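Local coordinates for protein pollen receptor-like kinase 3 (Arabidopsis thaliana, PDB 5WLS) that is a leucine-rich-repeat receptor-like kinase of pollen, whose extracellular domain resembles the SERK co-receptors and probably takes part in signalling at the cell surface, at residues Q41-I46 with K63-L68; H47-G52 with T70-N75; P81-F86 with N99-E104; G139-H144 with N161-S166. All coordinates share one frame; numbering follows the deposited sequence.

Contact 1: residues Q41-I46 with K63-L68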
loop_
_atom_site.group_PDB
_atom_site.type_symbol
_atom_site.label_atom_id
_atom_site.label_comp_id
_atom_site.label_asym_id
_atom_site.label_seq_id
_atom_site.Cartn_x
_atom_site.Cartn_y
_atom_site.Cartn_z
ATOM N N GLN A 41 -3.675 -9.540 -23.204
ATOM C CA GLN A 41 -2.338 -9.956 -23.603
ATOM C C GLN A 41 -1.385 -10.005 -22.420
ATOM O O GLN A 41 -0.733 -11.034 -22.206
ATOM C CB GLN A 41 -1.769 -9.060 -24.722
ATOM C CG GLN A 41 -1.524 -7.615 -24.361
ATOM C CD GLN A 41 -1.695 -6.687 -25.535
ATOM O OE1 GLN A 41 -1.939 -7.127 -26.658
ATOM N NE2 GLN A 41 -1.557 -5.391 -25.287
ATOM N N THR A 42 -1.263 -8.923 -21.648
ATOM C CA THR A 42 -0.161 -8.813 -20.699
ATOM C C THR A 42 -0.681 -8.600 -19.282
ATOM O O THR A 42 -1.761 -8.055 -19.079
ATOM C CB THR A 42 0.792 -7.675 -21.088
ATOM O OG1 THR A 42 1.910 -7.651 -20.191
ATOM C CG2 THR A 42 0.078 -6.334 -21.052
ATOM N N VAL A 43 0.090 -9.055 -18.299
ATOM C CA VAL A 43 -0.352 -9.016 -16.909
ATOM C C VAL A 43 -0.180 -7.604 -16.359
ATOM O O VAL A 43 0.889 -6.997 -16.493
ATOM C CB VAL A 43 0.419 -10.043 -16.066
ATOM C CG1 VAL A 43 0.152 -9.826 -14.584
ATOM C CG2 VAL A 43 0.031 -11.454 -16.477
ATOM N N SER A 44 -1.237 -7.079 -15.734
ATOM C CA SER A 44 -1.249 -5.720 -15.199
ATOM C C SER A 44 -1.633 -5.629 -13.726
ATOM O O SER A 44 -1.373 -4.587 -13.100
ATOM C CB SER A 44 -2.209 -4.838 -16.012
ATOM O OG SER A 44 -3.516 -5.383 -16.012
ATOM N N GLY A 45 -2.229 -6.665 -13.152
ATOM C CA GLY A 45 -2.599 -6.640 -11.749
ATOM C C GLY A 45 -2.587 -8.030 -11.158
ATOM O O GLY A 45 -2.789 -9.026 -11.858
ATOM N N ILE A 46 -2.339 -8.092 -9.852
ATOM C CA ILE A 46 -2.441 -9.323 -9.076
ATOM C C ILE A 46 -3.413 -9.067 -7.935
ATOM O O ILE A 46 -3.235 -8.118 -7.164
ATOM C CB ILE A 46 -1.075 -9.787 -8.540
ATOM C CG1 ILE A 46 -0.157 -10.205 -9.691
ATOM C CG2 ILE A 46 -1.250 -10.930 -7.549
ATOM C CD1 ILE A 46 1.267 -10.498 -9.263
ATOM N N LYS A 63 9.207 -7.710 -10.798
ATOM C CA LYS A 63 9.841 -6.794 -11.738
ATOM C C LYS A 63 9.861 -7.345 -13.155
ATOM O O LYS A 63 9.969 -6.567 -14.108
ATOM C CB LYS A 63 11.272 -6.475 -11.298
ATOM C CG LYS A 63 11.378 -5.390 -10.240
ATOM C CD LYS A 63 12.775 -5.340 -9.643
ATOM C CE LYS A 63 13.746 -4.612 -10.563
ATOM N NZ LYS A 63 15.079 -4.419 -9.926
ATOM N N ASP A 64 9.757 -8.663 -13.315
ATOM C CA ASP A 64 9.760 -9.271 -14.637
ATOM C C ASP A 64 8.396 -9.198 -15.326
ATOM O O ASP A 64 8.246 -9.746 -16.423
ATOM C CB ASP A 64 10.238 -10.723 -14.541
ATOM C CG ASP A 64 11.656 -10.848 -14.042
ATOM O OD1 ASP A 64 12.447 -9.900 -14.231
ATOM O OD2 ASP A 64 11.976 -11.902 -13.449
ATOM N N LEU A 65 7.403 -8.536 -14.709
ATOM C CA LEU A 65 6.151 -8.155 -15.356
ATOM C C LEU A 65 6.212 -6.675 -15.691
ATOM O O LEU A 65 6.007 -5.833 -14.803
ATOM C CB LEU A 65 4.947 -8.450 -14.457
ATOM C CG LEU A 65 4.834 -9.828 -13.822
ATOM C CD1 LEU A 65 3.715 -9.883 -12.794
ATOM C CD2 LEU A 65 4.436 -10.698 -15.026
ATOM N N PRO A 66 6.451 -6.302 -16.952
ATOM C CA PRO A 66 6.754 -4.894 -17.253
ATOM C C PRO A 66 5.555 -3.972 -17.236
ATOM O O PRO A 66 5.752 -2.754 -17.137
ATOM C CB PRO A 66 7.372 -4.966 -18.660
ATOM C CG PRO A 66 6.758 -6.168 -19.272
ATOM C CD PRO A 66 6.570 -7.160 -18.143
ATOM N N ASN A 67 4.330 -4.481 -17.321
ATOM C CA ASN A 67 3.168 -3.609 -17.294
ATOM C C ASN A 67 2.291 -3.870 -16.082
ATOM O O ASN A 67 1.113 -3.491 -16.081
ATOM C CB ASN A 67 2.355 -3.782 -18.578
ATOM C CG ASN A 67 3.222 -3.740 -19.819
ATOM O OD1 ASN A 67 3.487 -4.774 -20.432
ATOM N ND2 ASN A 67 3.731 -2.562 -20.150
ATOM N N LEU A 68 2.851 -4.455 -15.028
ATOM C CA LEU A 68 2.096 -4.624 -13.798
ATOM C C LEU A 68 1.875 -3.263 -13.157
ATOM O O LEU A 68 2.816 -2.484 -12.970
ATOM C CB LEU A 68 2.829 -5.566 -12.844
ATOM C CG LEU A 68 2.157 -5.759 -11.489
ATOM C CD1 LEU A 68 0.891 -6.560 -11.675
ATOM C CD2 LEU A 68 3.079 -6.514 -10.541
#
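Leu-68 packs against strand 42-47 at the N-terminal end of the leucine-rich-repeat solenoid, where the chain enters the next strand of the long curved sheet. Its CB leads to CG, which lies anti to the backbone N (chi1 177°) and sits 4.1 Å from Ser-44 O. Beyond CG, the CD1 methyl does the touching: it lies 3.3 Å from Ser-44 O, and CG1 of Ile-46 borders it too. Leu-65 supplies the second apolar tip. Its CD1 meets Val-43 CG1 at 4.0 Å and also touches CD1 of Ile-46. Leu-65 and Leu-68 are the ends of a type I beta turn, so both leucines reach the strand from one short piece of chain. Leu-4 and Val-5 of helix 3-9 touch Leu-65 as well. Ser-44 and Gly-45 form a classic beta bulge opposite Tyr-36, on the other neighbour of the strand. The contact turns polar at Thr-42, whose side chain crosses that of Asn-67 at about a right angle. Thr-42 OG1 stands opposite the backbone N (chi1 -176°), which carries the hydroxyl to Asn-67. It donates to Asn-67 OD1 at 3.3 Å, in the carbonyl plane and on a lone pair.

Contact 2: residues H47-G52 with T70-N75. With NAG (2-acetamido-2-deoxy-beta-D-glucopyranose), chain C.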
loop_
_atom_site.group_PDB
_atom_site.type_symbol
_atom_site.label_atom_id
_atom_site.label_comp_id
_atom_site.label_asym_id
_atom_site.label_seq_id
_atom_site.Cartn_x
_atom_site.Cartn_y
_atom_site.Cartn_z
ATOM N N HIS A 47 -4.442 -9.905 -7.835
ATOM C CA HIS A 47 -5.531 -9.718 -6.877
ATOM C C HIS A 47 -5.806 -11.058 -6.200
ATOM O O HIS A 47 -6.696 -11.800 -6.620
ATOM C CB HIS A 47 -6.767 -9.163 -7.592
ATOM C CG HIS A 47 -7.914 -8.844 -6.683
ATOM N ND1 HIS A 47 -9.074 -8.255 -7.137
ATOM C CD2 HIS A 47 -8.090 -9.045 -5.355
ATOM C CE1 HIS A 47 -9.911 -8.096 -6.128
ATOM N NE2 HIS A 47 -9.339 -8.571 -5.036
ATOM N N VAL A 48 -5.055 -11.365 -5.144
ATOM C CA VAL A 48 -5.245 -12.599 -4.389
ATOM C C VAL A 48 -5.415 -12.243 -2.917
ATOM O O VAL A 48 -4.566 -11.559 -2.332
ATOM C CB VAL A 48 -4.092 -13.598 -4.597
ATOM C CG1 VAL A 48 -4.137 -14.152 -6.008
ATOM C CG2 VAL A 48 -2.749 -12.949 -4.355
ATOM N N THR A 49 -6.522 -12.692 -2.326
ATOM C CA THR A 49 -6.899 -12.311 -0.972
ATOM C C THR A 49 -7.436 -13.522 -0.223
ATOM O O THR A 49 -7.993 -14.446 -0.822
ATOM C CB THR A 49 -7.962 -11.199 -0.965
ATOM O OG1 THR A 49 -9.106 -11.624 -1.716
ATOM C CG2 THR A 49 -7.409 -9.915 -1.562
ATOM N N ARG A 50 -7.261 -13.502 1.101
ATOM C CA ARG A 50 -7.824 -14.513 2.000
ATOM C C ARG A 50 -7.336 -15.913 1.640
ATOM O O ARG A 50 -8.106 -16.877 1.624
ATOM C CB ARG A 50 -9.352 -14.462 1.998
ATOM C CG ARG A 50 -9.933 -13.082 2.237
ATOM C CD ARG A 50 -11.423 -13.158 2.509
ATOM N NE ARG A 50 -12.050 -11.841 2.479
ATOM C CZ ARG A 50 -12.229 -11.058 3.537
ATOM N NH1 ARG A 50 -11.835 -11.452 4.740
ATOM N NH2 ARG A 50 -12.812 -9.876 3.387
ATOM N N LEU A 51 -6.045 -16.033 1.347
ATOM C CA LEU A 51 -5.429 -17.330 1.114
ATOM C C LEU A 51 -4.439 -17.697 2.206
ATOM O O LEU A 51 -3.756 -18.721 2.095
ATOM C CB LEU A 51 -4.736 -17.363 -0.249
ATOM C CG LEU A 51 -5.606 -17.311 -1.505
ATOM C CD1 LEU A 51 -4.726 -17.244 -2.746
ATOM C CD2 LEU A 51 -6.561 -18.492 -1.588
ATOM N N GLY A 52 -4.349 -16.891 3.260
ATOM C CA GLY A 52 -3.401 -17.179 4.313
ATOM C C GLY A 52 -1.968 -17.123 3.848
ATOM O O GLY A 52 -1.133 -17.882 4.351
ATOM N N THR A 70 -1.088 -2.915 -10.619
ATOM C CA THR A 70 -1.874 -2.987 -9.396
ATOM C C THR A 70 -1.566 -4.272 -8.646
ATOM O O THR A 70 -1.533 -5.356 -9.238
ATOM C CB THR A 70 -3.381 -2.899 -9.686
ATOM O OG1 THR A 70 -3.755 -3.922 -10.615
ATOM C CG2 THR A 70 -3.740 -1.538 -10.266
ATOM N N ILE A 71 -1.346 -4.136 -7.340
ATOM C CA ILE A 71 -1.149 -5.259 -6.435
ATOM C C ILE A 71 -2.152 -5.124 -5.299
ATOM O O ILE A 71 -2.239 -4.066 -4.667
ATOM C CB ILE A 71 0.289 -5.306 -5.882
ATOM C CG1 ILE A 71 1.279 -5.669 -6.991
ATOM C CG2 ILE A 71 0.389 -6.292 -4.722
ATOM C CD1 ILE A 71 2.726 -5.418 -6.626
ATOM N N ARG A 72 -2.908 -6.194 -5.043
ATOM C CA ARG A 72 -3.905 -6.218 -3.973
ATOM C C ARG A 72 -3.811 -7.574 -3.279
ATOM O O ARG A 72 -4.262 -8.592 -3.814
ATOM C CB ARG A 72 -5.307 -5.946 -4.509
ATOM C CG ARG A 72 -6.432 -6.341 -3.562
ATOM C CD ARG A 72 -7.793 -5.950 -4.117
ATOM N NE ARG A 72 -8.738 -5.607 -3.058
ATOM C CZ ARG A 72 -9.917 -5.029 -3.264
ATOM N NH1 ARG A 72 -10.296 -4.726 -4.497
ATOM N NH2 ARG A 72 -10.717 -4.758 -2.243
ATOM N N LEU A 73 -3.218 -7.580 -2.091
ATOM C CA LEU A 73 -2.962 -8.788 -1.315
ATOM C C LEU A 73 -3.681 -8.725 0.024
ATOM O O LEU A 73 -3.133 -9.105 1.061
ATOM C CB LEU A 73 -1.464 -8.986 -1.112
ATOM C CG LEU A 73 -0.631 -9.023 -2.394
ATOM C CD1 LEU A 73 0.841 -8.933 -2.094
ATOM C CD2 LEU A 73 -0.925 -10.297 -3.142
ATOM N N ASP A 74 -4.926 -8.246 0.008
ATOM C CA ASP A 74 -5.648 -7.977 1.245
ATOM C C ASP A 74 -5.921 -9.244 2.049
ATOM O O ASP A 74 -6.069 -10.341 1.506
ATOM C CB ASP A 74 -6.979 -7.286 0.937
ATOM C CG ASP A 74 -6.793 -5.904 0.336
ATOM O OD1 ASP A 74 -5.753 -5.269 0.612
ATOM O OD2 ASP A 74 -7.689 -5.444 -0.412
ATOM N N ASN A 75 -5.947 -9.077 3.366
ATOM C CA ASN A 75 -6.349 -10.105 4.328
ATOM C C ASN A 75 -5.600 -11.428 4.115
ATOM O O ASN A 75 -6.167 -12.456 3.735
ATOM C CB ASN A 75 -7.878 -10.309 4.324
ATOM C CG ASN A 75 -8.631 -9.019 4.542
ATOM O OD1 ASN A 75 -8.581 -8.447 5.628
ATOM N ND2 ASN A 75 -9.356 -8.568 3.526
HETATM C C1 NAG C . -9.773 -5.415 7.919
HETATM C C2 NAG C . -10.786 -5.420 6.786
HETATM C C3 NAG C . -12.122 -4.864 7.259
HETATM C C4 NAG C . -12.689 -5.674 8.416
HETATM C C5 NAG C . -11.590 -5.826 9.507
HETATM C C6 NAG C . -11.926 -6.903 10.529
HETATM C C7 NAG C . -10.452 -5.077 4.383
HETATM C C8 NAG C . -9.952 -4.208 3.328
HETATM N N2 NAG C . -10.318 -4.639 5.641
HETATM O O3 NAG C . -13.023 -4.782 6.147
HETATM O O4 NAG C . -13.735 -4.913 9.026
HETATM O O5 NAG C . -10.274 -6.139 9.009
HETATM O O6 NAG C . -12.575 -8.039 9.956
HETATM O O7 NAG C . -10.969 -6.187 4.136
#
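Arg-72 lies alongside His-47, and its CD sits over one face of the imidazole in a CH-pi contact, 3.4 Å from the ring centroid. The guanidinium plane is turned only 6° from the ring. The polar ends are held separately. Arg-72 NE donates to Asp-74 OD2 at 2.9 Å in a salt bridge that meets the carboxylate from above its plane. Asp-74 OD1 accepts from Ser-97 N, and His-47 ND1 is hydrogen-bonded to Tyr-36 OH. In the backbone, His-47 and Arg-72 form a parallel bridge, and Val-48 N donates to Arg-72 O at 3.2 Å. Here two neighbouring strands of the leucine-rich-repeat sheet end, and their chains run on side by side as loops. Leu-73 is buried, and the end of its side chain swings back so that CD2 meets Val-48 CG2 at 3.4 Å. Leu-73 O accepts from the side-chain amides of Asn-76 and Asn-99, a pattern in keeping with the asparagines of such repeats. Further on, Arg-50 N is shared between two acceptors, both weakly bonded: Asn-75 O at 3.0 Å and Asp-74 O at 3.4 Å. The extended Arg-50 side chain runs beside Asn-75, and its guanidinium stacks on the amide with the planes 13° apart. Asn-75 ND2, which lies over one guanidinium face, also donates to the N-acetylglucosamine of an attached glycan. It meets O7 of the sugar's acetamide at 2.9 Å, with an N-H...O angle of 170°.

Contact 3: residues P81-F86 with N99-E104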
loop_
_atom_site.group_PDB
_atom_site.type_symbol
_atom_site.label_atom_id
_atom_site.label_comp_id
_atom_site.label_asym_id
_atom_site.label_seq_id
_atom_site.Cartn_x
_atom_site.Cartn_y
_atom_site.Cartn_z
ATOM N N PRO A 81 9.369 -7.006 7.227
ATOM C CA PRO A 81 9.403 -5.615 6.766
ATOM C C PRO A 81 8.658 -5.448 5.451
ATOM O O PRO A 81 8.419 -6.402 4.709
ATOM C CB PRO A 81 10.899 -5.332 6.597
ATOM C CG PRO A 81 11.500 -6.670 6.334
ATOM C CD PRO A 81 10.683 -7.662 7.117
ATOM N N LEU A 82 8.291 -4.207 5.169
ATOM C CA LEU A 82 7.542 -3.934 3.953
ATOM C C LEU A 82 8.450 -4.150 2.753
ATOM O O LEU A 82 9.508 -3.510 2.663
ATOM C CB LEU A 82 6.995 -2.509 3.967
ATOM C CG LEU A 82 6.103 -2.153 2.779
ATOM C CD1 LEU A 82 4.778 -2.888 2.897
ATOM C CD2 LEU A 82 5.857 -0.652 2.737
ATOM N N PRO A 83 8.095 -5.032 1.826
ATOM C CA PRO A 83 8.991 -5.350 0.718
ATOM C C PRO A 83 9.189 -4.139 -0.173
ATOM O O PRO A 83 8.331 -3.244 -0.220
ATOM C CB PRO A 83 8.252 -6.482 -0.018
ATOM C CG PRO A 83 7.301 -7.040 0.992
ATOM C CD PRO A 83 6.882 -5.860 1.810
ATOM N N PRO A 84 10.305 -4.068 -0.884
ATOM C CA PRO A 84 10.647 -2.833 -1.600
ATOM C C PRO A 84 9.785 -2.589 -2.827
ATOM O O PRO A 84 10.265 -2.719 -3.958
ATOM C CB PRO A 84 12.112 -3.061 -1.981
ATOM C CG PRO A 84 12.214 -4.541 -2.137
ATOM C CD PRO A 84 11.315 -5.123 -1.084
ATOM N N PHE A 85 8.515 -2.234 -2.626
ATOM C CA PHE A 85 7.615 -2.052 -3.759
ATOM C C PHE A 85 8.023 -0.891 -4.657
ATOM O O PHE A 85 7.509 -0.791 -5.777
ATOM C CB PHE A 85 6.178 -1.865 -3.268
ATOM C CG PHE A 85 5.547 -3.131 -2.761
ATOM C CD1 PHE A 85 5.514 -3.411 -1.405
ATOM C CD2 PHE A 85 5.001 -4.049 -3.644
ATOM C CE1 PHE A 85 4.941 -4.579 -0.939
ATOM C CE2 PHE A 85 4.428 -5.219 -3.183
ATOM C CZ PHE A 85 4.398 -5.484 -1.829
ATOM N N PHE A 86 8.929 -0.022 -4.203
ATOM C CA PHE A 86 9.425 1.065 -5.038
ATOM C C PHE A 86 10.245 0.583 -6.227
ATOM O O PHE A 86 10.558 1.389 -7.108
ATOM C CB PHE A 86 10.265 2.030 -4.196
ATOM C CG PHE A 86 11.360 1.362 -3.417
ATOM C CD1 PHE A 86 11.158 0.983 -2.101
ATOM C CD2 PHE A 86 12.597 1.124 -3.996
ATOM C CE1 PHE A 86 12.165 0.375 -1.377
ATOM C CE2 PHE A 86 13.606 0.513 -3.279
ATOM C CZ PHE A 86 13.392 0.139 -1.968
ATOM N N ASN A 99 -2.772 -7.079 6.836
ATOM C CA ASN A 99 -1.671 -8.044 6.825
ATOM C C ASN A 99 -0.880 -7.782 8.099
ATOM O O ASN A 99 -1.320 -7.021 8.964
ATOM C CB ASN A 99 -0.799 -7.948 5.562
ATOM C CG ASN A 99 -1.350 -8.745 4.367
ATOM O OD1 ASN A 99 -1.375 -9.988 4.365
ATOM N ND2 ASN A 99 -1.850 -8.026 3.382
ATOM N N SER A 100 0.273 -8.430 8.255
ATOM C CA SER A 100 1.037 -8.273 9.494
ATOM C C SER A 100 2.444 -7.740 9.231
ATOM O O SER A 100 3.404 -8.103 9.917
ATOM C CB SER A 100 1.096 -9.581 10.281
ATOM O OG SER A 100 -0.200 -9.960 10.708
ATOM N N PHE A 101 2.581 -6.853 8.245
ATOM C CA PHE A 101 3.865 -6.205 8.007
ATOM C C PHE A 101 4.221 -5.286 9.168
ATOM O O PHE A 101 3.373 -4.562 9.694
ATOM C CB PHE A 101 3.843 -5.400 6.707
ATOM C CG PHE A 101 3.900 -6.238 5.462
ATOM C CD1 PHE A 101 5.011 -7.019 5.177
ATOM C CD2 PHE A 101 2.852 -6.222 4.559
ATOM C CE1 PHE A 101 5.061 -7.785 4.026
ATOM C CE2 PHE A 101 2.897 -6.981 3.405
ATOM C CZ PHE A 101 4.003 -7.763 3.137
ATOM N N SER A 102 5.484 -5.337 9.577
ATOM C CA SER A 102 5.960 -4.680 10.783
ATOM C C SER A 102 7.183 -3.834 10.453
ATOM O O SER A 102 7.765 -3.937 9.373
ATOM C CB SER A 102 6.249 -5.695 11.894
ATOM O OG SER A 102 7.470 -6.379 11.674
ATOM N N GLY A 103 7.568 -2.987 11.407
ATOM C CA GLY A 103 8.799 -2.228 11.301
ATOM C C GLY A 103 8.581 -0.840 10.733
ATOM O O GLY A 103 7.467 -0.424 10.402
ATOM N N GLU A 104 9.683 -0.105 10.623
ATOM C CA GLU A 104 9.643 1.261 10.122
ATOM C C GLU A 104 9.929 1.296 8.627
ATOM O O GLU A 104 10.853 0.638 8.140
ATOM C CB GLU A 104 10.650 2.139 10.865
ATOM C CG GLU A 104 10.728 3.568 10.355
ATOM C CD GLU A 104 11.502 4.484 11.284
ATOM O OE1 GLU A 104 11.383 5.720 11.143
ATOM O OE2 GLU A 104 12.215 3.969 12.170
HETATM O O HOH W 1 8.668 -2.078 7.252
#
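Phe-101 is the packed part of this contact, with its ring set against Pro-81, Leu-82 and Pro-83. Pro-83 comes closest among the side chains: its CD lies 3.5 Å from Phe-101 CE1 and 3.7 Å from CZ. Leu-82 covers one face near the rim, with CD1 4.2 Å from Phe-101 CD2. The two side chains cross at about a right angle. Phe-101 CG lies anti to its own carbonyl carbon (chi1 -75°), which directs the ring toward the proline-rich segment. Pro-81 O sits 3.5 Å from Phe-101 CD1. The contact joins successive turns of the leucine-rich-repeat solenoid, where the weakly bonded strand 100-102, paired in parallel with 79-80, meets the loop that follows 79-80. Leu-78 also touches the phenylalanine, while Ile-59 of helix 59-63 packs on Pro-83. Around Ser-102 the backbones come near each other but without side-chain packing, and no direct hydrogen bond joins the two segments. A water bridges them. It accepts from Leu-82 N and donates to Ser-102 O, at 3.0 Å from each. Ser-102 O also receives a CA-H...O contact from Pro-81 CA at 3.5 Å, nearly straight at 172°. The exposed Pro-81 ring lies on this looser side.

Contact 4: residues G139-H144 with N161-S166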
loop_
_atom_site.group_PDB
_atom_site.type_symbol
_atom_site.label_atom_id
_atom_site.label_comp_id
_atom_site.label_asym_id
_atom_site.label_seq_id
_atom_site.Cartn_x
_atom_site.Cartn_y
_atom_site.Cartn_z
ATOM N N GLY A 139 0.600 12.893 -7.039
ATOM C CA GLY A 139 -0.504 12.148 -7.605
ATOM C C GLY A 139 -1.194 11.185 -6.663
ATOM O O GLY A 139 -2.042 10.407 -7.114
ATOM N N LEU A 140 -0.872 11.212 -5.372
ATOM C CA LEU A 140 -1.488 10.297 -4.418
ATOM C C LEU A 140 -2.922 10.742 -4.162
ATOM O O LEU A 140 -3.161 11.888 -3.769
ATOM C CB LEU A 140 -0.697 10.273 -3.113
ATOM C CG LEU A 140 -1.199 9.326 -2.021
ATOM C CD1 LEU A 140 -1.188 7.878 -2.501
ATOM C CD2 LEU A 140 -0.407 9.498 -0.734
ATOM N N GLU A 141 -3.878 9.847 -4.387
ATOM C CA GLU A 141 -5.280 10.188 -4.196
ATOM C C GLU A 141 -5.889 9.561 -2.952
ATOM O O GLU A 141 -6.677 10.217 -2.262
ATOM C CB GLU A 141 -6.085 9.783 -5.434
ATOM C CG GLU A 141 -5.361 10.129 -6.730
ATOM C CD GLU A 141 -6.124 9.725 -7.972
ATOM O OE1 GLU A 141 -5.686 10.103 -9.079
ATOM O OE2 GLU A 141 -7.176 9.063 -7.843
ATOM N N GLU A 142 -5.525 8.321 -2.629
ATOM C CA GLU A 142 -6.106 7.607 -1.498
ATOM C C GLU A 142 -4.983 7.007 -0.663
ATOM O O GLU A 142 -4.223 6.162 -1.153
ATOM C CB GLU A 142 -7.062 6.518 -1.987
ATOM C CG GLU A 142 -8.255 7.082 -2.737
ATOM C CD GLU A 142 -8.916 6.056 -3.627
ATOM O OE1 GLU A 142 -8.915 6.255 -4.860
ATOM O OE2 GLU A 142 -9.433 5.051 -3.094
ATOM N N LEU A 143 -4.896 7.424 0.601
ATOM C CA LEU A 143 -3.878 6.921 1.519
ATOM C C LEU A 143 -4.565 6.474 2.798
ATOM O O LEU A 143 -5.070 7.304 3.559
ATOM C CB LEU A 143 -2.813 7.979 1.805
ATOM C CG LEU A 143 -1.782 7.569 2.858
ATOM C CD1 LEU A 143 -0.986 6.356 2.389
ATOM C CD2 LEU A 143 -0.841 8.720 3.196
ATOM N N HIS A 144 -4.586 5.165 3.030
ATOM C CA HIS A 144 -5.220 4.597 4.212
ATOM C C HIS A 144 -4.167 3.859 5.022
ATOM O O HIS A 144 -3.598 2.866 4.554
ATOM C CB HIS A 144 -6.375 3.669 3.823
ATOM C CG HIS A 144 -7.530 4.381 3.186
ATOM N ND1 HIS A 144 -8.633 3.718 2.688
ATOM C CD2 HIS A 144 -7.754 5.698 2.966
ATOM C CE1 HIS A 144 -9.485 4.596 2.191
ATOM N NE2 HIS A 144 -8.975 5.805 2.347
ATOM N N ASN A 161 0.282 18.295 -4.809
ATOM C CA ASN A 161 -0.814 17.335 -4.814
ATOM C C ASN A 161 -2.132 18.095 -4.895
ATOM O O ASN A 161 -2.410 18.962 -4.058
ATOM C CB ASN A 161 -0.771 16.454 -3.567
ATOM C CG ASN A 161 -1.816 15.347 -3.584
ATOM O OD1 ASN A 161 -2.990 15.578 -3.875
ATOM N ND2 ASN A 161 -1.384 14.130 -3.274
ATOM N N LYS A 162 -2.943 17.767 -5.903
ATOM C CA LYS A 162 -4.269 18.351 -6.066
ATOM C C LYS A 162 -5.352 17.283 -6.184
ATOM O O LYS A 162 -6.469 17.588 -6.618
ATOM C CB LYS A 162 -4.317 19.278 -7.288
ATOM C CG LYS A 162 -3.634 20.636 -7.108
ATOM C CD LYS A 162 -2.119 20.563 -7.224
ATOM C CE LYS A 162 -1.522 21.938 -7.481
ATOM N NZ LYS A 162 -1.398 22.735 -6.227
ATOM N N VAL A 163 -5.055 16.038 -5.809
ATOM C CA VAL A 163 -5.958 14.928 -6.105
ATOM C C VAL A 163 -6.277 14.081 -4.878
ATOM O O VAL A 163 -7.170 13.227 -4.927
ATOM C CB VAL A 163 -5.383 14.043 -7.224
ATOM C CG1 VAL A 163 -5.302 14.818 -8.530
ATOM C CG2 VAL A 163 -4.013 13.520 -6.827
ATOM N N LEU A 164 -5.550 14.285 -3.778
ATOM C CA LEU A 164 -5.805 13.487 -2.581
ATOM C C LEU A 164 -7.219 13.732 -2.070
ATOM O O LEU A 164 -7.535 14.833 -1.607
ATOM C CB LEU A 164 -4.788 13.797 -1.478
ATOM C CG LEU A 164 -4.941 12.942 -0.210
ATOM C CD1 LEU A 164 -4.277 11.582 -0.386
ATOM C CD2 LEU A 164 -4.401 13.658 1.021
ATOM N N LYS A 165 -8.083 12.720 -2.155
ATOM C CA LYS A 165 -9.463 12.857 -1.712
ATOM C C LYS A 165 -9.796 12.037 -0.474
ATOM O O LYS A 165 -10.842 12.279 0.137
ATOM C CB LYS A 165 -10.434 12.472 -2.841
ATOM C CG LYS A 165 -10.183 11.111 -3.474
ATOM C CD LYS A 165 -11.431 10.631 -4.206
ATOM C CE LYS A 165 -11.332 9.168 -4.614
ATOM N NZ LYS A 165 -10.665 9.001 -5.934
ATOM N N SER A 166 -8.945 11.092 -0.079
ATOM C CA SER A 166 -9.237 10.247 1.075
ATOM C C SER A 166 -7.942 9.934 1.808
ATOM O O SER A 166 -7.036 9.315 1.240
ATOM C CB SER A 166 -9.941 8.955 0.652
ATOM O OG SER A 166 -10.028 8.051 1.740
#
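Two successive repeats meet where their parallel strands begin, and Glu-142 pairs with Ser-166 in a beta bridge. Leu-143 N donates to Ser-166 O at 2.9 Å. Glu-141 O is gripped by two backbone donors, Lys-165 N at 2.9 Å and Ser-166 N at 3.3 Å. Asn-161 fixes the turn leading into the second strand. Its OD1 accepts from Val-163 N (an Asx turn) and also from Leu-164 N, which completes an Asx motif. ND2 reaches across to Leu-140 O at 2.9 Å, on a lone pair in the carbonyl plane. ND2 also donates to Leu-137 O. In this leucine-rich-repeat solenoid, Leu-140 and Leu-164 lie side by side in the buried interior, with Leu-140 CG 4.2 Å from Leu-164 CD1. The sheet face carrying Glu-142 and Ser-166 is polar and charged. Lys-165 bends at chi4 (-87°), bringing NZ 3.4 Å from Glu-142 OE1 in a salt bridge whose hydrogen bond is weak. A longer ion pair joins NZ to Glu-141 OE2. At the far end, Ser-166 OG and His-144 NE2 share a short hydrogen bond of 2.6 Å, nearly straight at 174°, at the ring edge. The ring of Phe-120 meets that histidine from the preceding strand.

In the fold
Contacts 1, 2 and 4 all reach the long sheet of the solenoid, whereas contact 3 lies at the surface beside a small two-stranded sheet. Contact 1 is the most buried, and its chemistry is mainly apolar. Contacts 2 and 4 are partly buried: each has apolar packing on the buried side and charged or polar groups on the other. Contacts 1 and 2 share strand 42-47, and the chain of contact 1 runs on into strand 70-72 of contact 2. They join through probable backbone hydrogen bonds of Ile-46 with Thr-70 and Arg-72. Contact 2 reaches contact 3 through Asn-99 and through Ile-71 packing on Phe-85. Contact 4 touches none of the others and repeats the strand pairing further along the chain.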